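Long-range contacts in ectonucleoside triphosphate diphosphohydrolase 4 (Homo sapiens, PDB 6WG5), which belongs to the GDA1/CD39 family and, as a member of the actin-like ATPase clan, probably shares that clan's core fold: residues Lys252-Glu257 with Arg272-Thr277; Glu392-Met397 with Gly428-His433. All blocks are in the same frame, centred on the assembly; numbering follows the deposited sequence. Where two conformers were deposited one is given.

Contact 1: residues Lys252-Glu257 with Arg272-Thr277; sequences KNLLAE and RVYVAT
L254-E257 and R272-V275 pair as the two arms of an antiparallel beta hairpin, strands 255-259 and 270-279, with 255-259 forming the outer edge of a mixed sheet. The pairing starts as helix 245-254 gives way to the strand: L254 O accepts V275 N at 2.9 Å. Two residues further along, A256 and V273 exchange two bonds, A256 N to V273 O at 2.8 Å and V273 N to A256 O. Y274 lies between these bonds in a non-hydrogen-bonded pair with L255, and its side chain can be followed outward. A chi1 of 165° sets CG opposite the backbone N and carries the ring alongside L254. Y274 CB meets L255 CD2 at 3.8 Å, the methyl lying at the ring edge. Further out, CD2 passes L254 O at 3.4 Å, and CE2 packs on L254 CB at 3.6 Å. The side chains of Y274 and L254 run side by side, pointing the same way, and Y274 OH comes to 4.2 Å from L254 CD1. That hydroxyl is satisfied beyond the hairpin by Y370 O. A tyrosine thus suits the place: its ring packs on leucine carbons while its polar end reaches a carbonyl. On the same face, E257 and R272 lay their aliphatic parts alongside one another, but their charged ends stay too far apart for a salt bridge, and R272 NH2 hydrogen-bonds K238 O. A256 and V273 turn to the other face, under helix 172-186, where V177 and W180 meet them. Alanine is compact enough for that covered side, its CB resting 3.9 Å from V273 O.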
loop_
_atom_site.group_PDB
_atom_site.type_symbol
_atom_site.label_atom_id
_atom_site.label_comp_id
_atom_site.label_asym_id
_atom_site.label_seq_id
_atom_site.Cartn_x
_atom_site.Cartn_y
_atom_site.Cartn_z
ATOM N N LYS A 252 -8.177 18.550 -2.312
ATOM C CA LYS A 252 -9.438 17.879 -2.006
ATOM C C LYS A 252 -9.403 16.426 -2.463
ATOM O O LYS A 252 -9.802 15.515 -1.729
ATOM C CB LYS A 252 -10.605 18.605 -2.680
ATOM C CG LYS A 252 -11.121 19.842 -1.963
ATOM C CD LYS A 252 -12.288 20.448 -2.737
ATOM C CE LYS A 252 -12.877 21.665 -2.041
ATOM N NZ LYS A 252 -11.930 22.811 -1.999
ATOM N N ASN A 253 -8.917 16.196 -3.684
ATOM C CA ASN A 253 -8.941 14.868 -4.278
ATOM C C ASN A 253 -7.889 13.939 -3.690
ATOM O O ASN A 253 -7.996 12.720 -3.862
ATOM C CB ASN A 253 -8.741 14.981 -5.789
ATOM C CG ASN A 253 -9.258 13.771 -6.538
ATOM O OD1 ASN A 253 -10.310 13.223 -6.204
ATOM N ND2 ASN A 253 -8.516 13.342 -7.553
ATOM N N LEU A 254 -6.879 14.478 -3.006
ATOM C CA LEU A 254 -5.809 13.677 -2.424
ATOM C C LEU A 254 -5.917 13.572 -0.909
ATOM O O LEU A 254 -5.022 13.005 -0.272
ATOM C CB LEU A 254 -4.448 14.262 -2.805
ATOM C CG LEU A 254 -4.198 14.447 -4.300
ATOM C CD1 LEU A 254 -2.814 15.028 -4.528
ATOM C CD2 LEU A 254 -4.364 13.130 -5.051
ATOM N N LEU A 255 -6.983 14.103 -0.317
ATOM C CA LEU A 255 -7.185 14.069 1.122
ATOM C C LEU A 255 -8.474 13.327 1.440
ATOM O O LEU A 255 -9.496 13.526 0.777
ATOM C CB LEU A 255 -7.243 15.485 1.705
ATOM C CG LEU A 255 -5.933 16.276 1.667
ATOM C CD1 LEU A 255 -6.179 17.734 2.019
ATOM C CD2 LEU A 255 -4.908 15.665 2.612
ATOM N N ALA A 256 -8.413 12.466 2.451
ATOM C CA ALA A 256 -9.571 11.725 2.933
ATOM C C ALA A 256 -9.813 12.085 4.391
ATOM O O ALA A 256 -8.881 12.066 5.202
ATOM C CB ALA A 256 -9.361 10.216 2.784
ATOM N N GLU A 257 -11.058 12.422 4.715
ATOM C CA GLU A 257 -11.459 12.751 6.076
ATOM C C GLU A 257 -12.561 11.793 6.497
ATOM O O GLU A 257 -13.639 11.780 5.894
ATOM C CB GLU A 257 -11.927 14.203 6.170
ATOM C CG GLU A 257 -10.781 15.195 6.224
ATOM C CD GLU A 257 -11.156 16.560 5.687
ATOM O OE1 GLU A 257 -10.440 17.057 4.791
ATOM O OE2 GLU A 257 -12.167 17.131 6.150
ATOM N N ARG A 272 -7.356 12.884 9.088
ATOM C CA ARG A 272 -7.137 13.415 7.749
ATOM C C ARG A 272 -5.914 12.716 7.169
ATOM O O ARG A 272 -4.805 12.876 7.691
ATOM C CB ARG A 272 -6.930 14.930 7.788
ATOM C CG ARG A 272 -6.864 15.587 6.419
ATOM C CD ARG A 272 -6.487 17.062 6.505
ATOM N NE ARG A 272 -6.998 17.699 7.722
ATOM C CZ ARG A 272 -6.251 18.315 8.638
ATOM N NH1 ARG A 272 -6.833 18.856 9.702
ATOM N NH2 ARG A 272 -4.936 18.415 8.497
ATOM N N VAL A 273 -6.116 11.942 6.105
ATOM C CA VAL A 273 -5.055 11.142 5.504
ATOM C C VAL A 273 -4.859 11.577 4.058
ATOM O O VAL A 273 -5.824 11.661 3.290
ATOM C CB VAL A 273 -5.366 9.637 5.581
ATOM C CG1 VAL A 273 -4.226 8.827 4.986
ATOM C CG2 VAL A 273 -5.618 9.225 7.023
ATOM N N TYR A 274 -3.606 11.844 3.696
ATOM C CA TYR A 274 -3.225 12.176 2.331
ATOM C C TYR A 274 -2.794 10.906 1.615
ATOM O O TYR A 274 -2.031 10.110 2.167
ATOM C CB TYR A 274 -2.091 13.201 2.337
ATOM C CG TYR A 274 -1.362 13.367 1.021
ATOM C CD1 TYR A 274 -0.162 12.711 0.785
ATOM C CD2 TYR A 274 -1.863 14.193 0.024
ATOM C CE1 TYR A 274 0.517 12.866 -0.407
ATOM C CE2 TYR A 274 -1.191 14.353 -1.177
ATOM C CZ TYR A 274 -0.001 13.690 -1.384
ATOM O OH TYR A 274 0.673 13.844 -2.575
ATOM N N VAL A 275 -3.292 10.714 0.396
ATOM C CA VAL A 275 -3.001 9.523 -0.395
ATOM C C VAL A 275 -2.686 9.957 -1.818
ATOM O O VAL A 275 -3.489 10.649 -2.452
ATOM C CB VAL A 275 -4.174 8.523 -0.384
ATOM C CG1 VAL A 275 -3.846 7.300 -1.233
ATOM C CG2 VAL A 275 -4.504 8.106 1.035
ATOM N N ALA A 276 -1.522 9.549 -2.322
ATOM C CA ALA A 276 -1.118 9.869 -3.683
ATOM C C ALA A 276 -0.523 8.633 -4.337
ATOM O O ALA A 276 0.284 7.930 -3.722
ATOM C CB ALA A 276 -0.106 11.020 -3.707
ATOM N N THR A 277 -0.924 8.375 -5.580
ATOM C CA THR A 277 -0.412 7.267 -6.374
ATOM C C THR A 277 0.174 7.836 -7.656
ATOM O O THR A 277 -0.441 8.699 -8.291
ATOM C CB THR A 277 -1.519 6.256 -6.693
ATOM O OG1 THR A 277 -2.235 5.935 -5.493
ATOM C CG2 THR A 277 -0.932 4.987 -7.277
#

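Contact 2: residues Glu392-Met397 with Gly428-His433; sequences EDVLRM and GLYASH
The guanidinium of R396 lies flat against the backbone of Y430-A431: one face has A431 N 3.8 Å above the centre of the plane, with the Y430 carbonyl nearer the rim. L429 O sits at its edge, 3.6 Å from NH2, and E392 OE2 also lies in its plane, in a long salt bridge to NH1. The Y430 ring is packed on both faces. V394 CG1 makes a CH-pi contact over one, 4.3 Å from the ring centroid and 22° off the normal, while L429 CG lies over the opposite face. The third flat group, H433, is met at its edge: ND1 donates to D393 OD2 at 2.7 Å, the oxygen lying in the ring plane and being approached on its syn side. Carboxylate and ring planes are 62° apart, and Y389 stacks on the imidazole. D393 also contributes its main chain, its O accepting A431 N at 3.0 Å, so this aspartate is tied to the second loop at two points. The CB of A431 points toward 392-397, beside D393, where a small side chain suits the close backbone pairing. G428, with positive phi, ends helix 418-427 in a Schellman motif and so starts the loop. E392, at long range, may partly offset the charge of R396. The imidazole-carboxylate bond places a proton on ND1, and the neighbouring negative charge would probably favour a protonated H433.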
loop_
_atom_site.group_PDB
_atom_site.type_symbol
_atom_site.label_atom_id
_atom_site.label_comp_id
_atom_site.label_asym_id
_atom_site.label_seq_id
_atom_site.Cartn_x
_atom_site.Cartn_y
_atom_site.Cartn_z
ATOM N N GLU A 392 17.507 -4.734 1.314
ATOM C CA GLU A 392 17.744 -6.044 1.908
ATOM C C GLU A 392 18.241 -7.097 0.928
ATOM O O GLU A 392 19.150 -7.856 1.267
ATOM C CB GLU A 392 16.459 -6.559 2.568
ATOM C CG GLU A 392 16.596 -7.935 3.201
ATOM C CD GLU A 392 17.701 -7.991 4.236
ATOM O OE1 GLU A 392 18.020 -6.932 4.819
ATOM O OE2 GLU A 392 18.252 -9.091 4.461
ATOM N N ASP A 393 17.676 -7.169 -0.278
ATOM C CA ASP A 393 17.863 -8.356 -1.109
ATOM C C ASP A 393 19.333 -8.609 -1.430
ATOM O O ASP A 393 19.782 -9.762 -1.416
ATOM C CB ASP A 393 17.039 -8.238 -2.390
ATOM C CG ASP A 393 15.605 -8.709 -2.202
ATOM O OD1 ASP A 393 15.161 -8.827 -1.038
ATOM O OD2 ASP A 393 14.921 -8.967 -3.214
ATOM N N VAL A 394 20.105 -7.557 -1.721
ATOM C CA VAL A 394 21.533 -7.696 -1.973
ATOM C C VAL A 394 22.371 -6.881 -0.996
ATOM O O VAL A 394 23.441 -7.330 -0.569
ATOM C CB VAL A 394 21.892 -7.330 -3.430
ATOM C CG1 VAL A 394 21.115 -8.200 -4.399
ATOM C CG2 VAL A 394 21.647 -5.864 -3.710
ATOM N N LEU A 395 21.915 -5.684 -0.624
ATOM C CA LEU A 395 22.659 -4.886 0.345
ATOM C C LEU A 395 22.500 -5.407 1.769
ATOM O O LEU A 395 23.354 -5.125 2.616
ATOM C CB LEU A 395 22.220 -3.422 0.270
ATOM C CG LEU A 395 22.293 -2.791 -1.123
ATOM C CD1 LEU A 395 21.909 -1.314 -1.071
ATOM C CD2 LEU A 395 23.680 -2.965 -1.740
ATOM N N ARG A 396 21.431 -6.153 2.050
ATOM C CA ARG A 396 21.291 -6.874 3.315
ATOM C C ARG A 396 21.211 -5.921 4.505
ATOM O O ARG A 396 21.783 -6.177 5.568
ATOM C CB ARG A 396 22.436 -7.869 3.499
ATOM C CG ARG A 396 22.463 -8.972 2.459
ATOM C CD ARG A 396 21.331 -9.962 2.676
ATOM N NE ARG A 396 21.811 -11.341 2.654
ATOM C CZ ARG A 396 21.111 -12.387 3.079
ATOM N NH1 ARG A 396 19.889 -12.220 3.570
ATOM N NH2 ARG A 396 21.637 -13.603 3.019
ATOM N N MET A 397 20.489 -4.818 4.337
ATOM C CA MET A 397 20.287 -3.864 5.420
ATOM C C MET A 397 18.843 -3.388 5.452
ATOM O O MET A 397 18.563 -2.200 5.643
ATOM C CB MET A 397 21.246 -2.682 5.299
ATOM C CG MET A 397 21.389 -2.130 3.899
ATOM S SD MET A 397 22.355 -0.613 3.896
ATOM C CE MET A 397 23.919 -1.190 4.558
ATOM N N GLY A 428 25.164 -18.058 -3.509
ATOM C CA GLY A 428 24.098 -17.882 -2.543
ATOM C C GLY A 428 24.354 -16.811 -1.510
ATOM O O GLY A 428 23.857 -16.917 -0.384
ATOM N N LEU A 429 25.114 -15.771 -1.861
ATOM C CA LEU A 429 25.463 -14.745 -0.885
ATOM C C LEU A 429 24.278 -13.852 -0.552
ATOM O O LEU A 429 24.206 -13.305 0.555
ATOM C CB LEU A 429 26.621 -13.900 -1.413
ATOM C CG LEU A 429 27.122 -12.780 -0.496
ATOM C CD1 LEU A 429 27.794 -13.352 0.747
ATOM C CD2 LEU A 429 28.071 -11.865 -1.255
ATOM N N TYR A 430 23.344 -13.694 -1.480
ATOM C CA TYR A 430 22.263 -12.737 -1.331
ATOM C C TYR A 430 21.000 -13.436 -0.836
ATOM O O TYR A 430 20.952 -14.658 -0.674
ATOM C CB TYR A 430 22.033 -12.015 -2.659
ATOM C CG TYR A 430 23.293 -11.373 -3.189
ATOM C CD1 TYR A 430 23.954 -10.397 -2.456
ATOM C CD2 TYR A 430 23.830 -11.749 -4.412
ATOM C CE1 TYR A 430 25.108 -9.807 -2.924
ATOM C CE2 TYR A 430 24.988 -11.162 -4.892
ATOM C CZ TYR A 430 25.622 -10.192 -4.143
ATOM O OH TYR A 430 26.776 -9.603 -4.610
ATOM N N ALA A 431 19.968 -12.639 -0.575
ATOM C CA ALA A 431 18.715 -13.182 -0.071
ATOM C C ALA A 431 18.116 -14.151 -1.080
ATOM O O ALA A 431 18.215 -13.952 -2.294
ATOM C CB ALA A 431 17.731 -12.051 0.225
ATOM N N SER A 432 17.487 -15.213 -0.570
ATOM C CA SER A 432 16.871 -16.203 -1.445
ATOM C C SER A 432 15.805 -15.590 -2.344
ATOM O O SER A 432 15.451 -16.193 -3.365
ATOM C CB SER A 432 16.267 -17.334 -0.612
ATOM O OG SER A 432 15.332 -16.832 0.328
ATOM N N HIS A 433 15.286 -14.412 -1.991
ATOM C CA HIS A 433 14.309 -13.732 -2.834
ATOM C C HIS A 433 14.945 -13.101 -4.065
ATOM O O HIS A 433 14.246 -12.861 -5.055
ATOM C CB HIS A 433 13.581 -12.656 -2.023
ATOM C CG HIS A 433 12.576 -11.876 -2.815
ATOM N ND1 HIS A 433 12.827 -10.608 -3.296
ATOM C CD2 HIS A 433 11.316 -12.183 -3.208
ATOM C CE1 HIS A 433 11.767 -10.169 -3.951
ATOM N NE2 HIS A 433 10.836 -11.106 -3.912
#

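How the contacts relate
Following the chain from the N terminus, contact 1 comes first: helix 245-254 runs into strand 255-259, and the pairing with strand 270-279 closes the short connection between them. The chain then passes through the C321-C348 disulfide region and returns to the same sheet at strand 381-385, before helix 386-392 leads into contact 2. There 392-397 meets 428-433, closing a longer loop that holds helices 403-414 and 418-427. The two loops are in series, neither nested nor crossing. The C414-C443 disulfide, however, joins the inside of the second loop to helix 436-456 beyond it. The centres of contact 1 and contact 2 are about 35 Å apart, on opposite sides of the chain's centre.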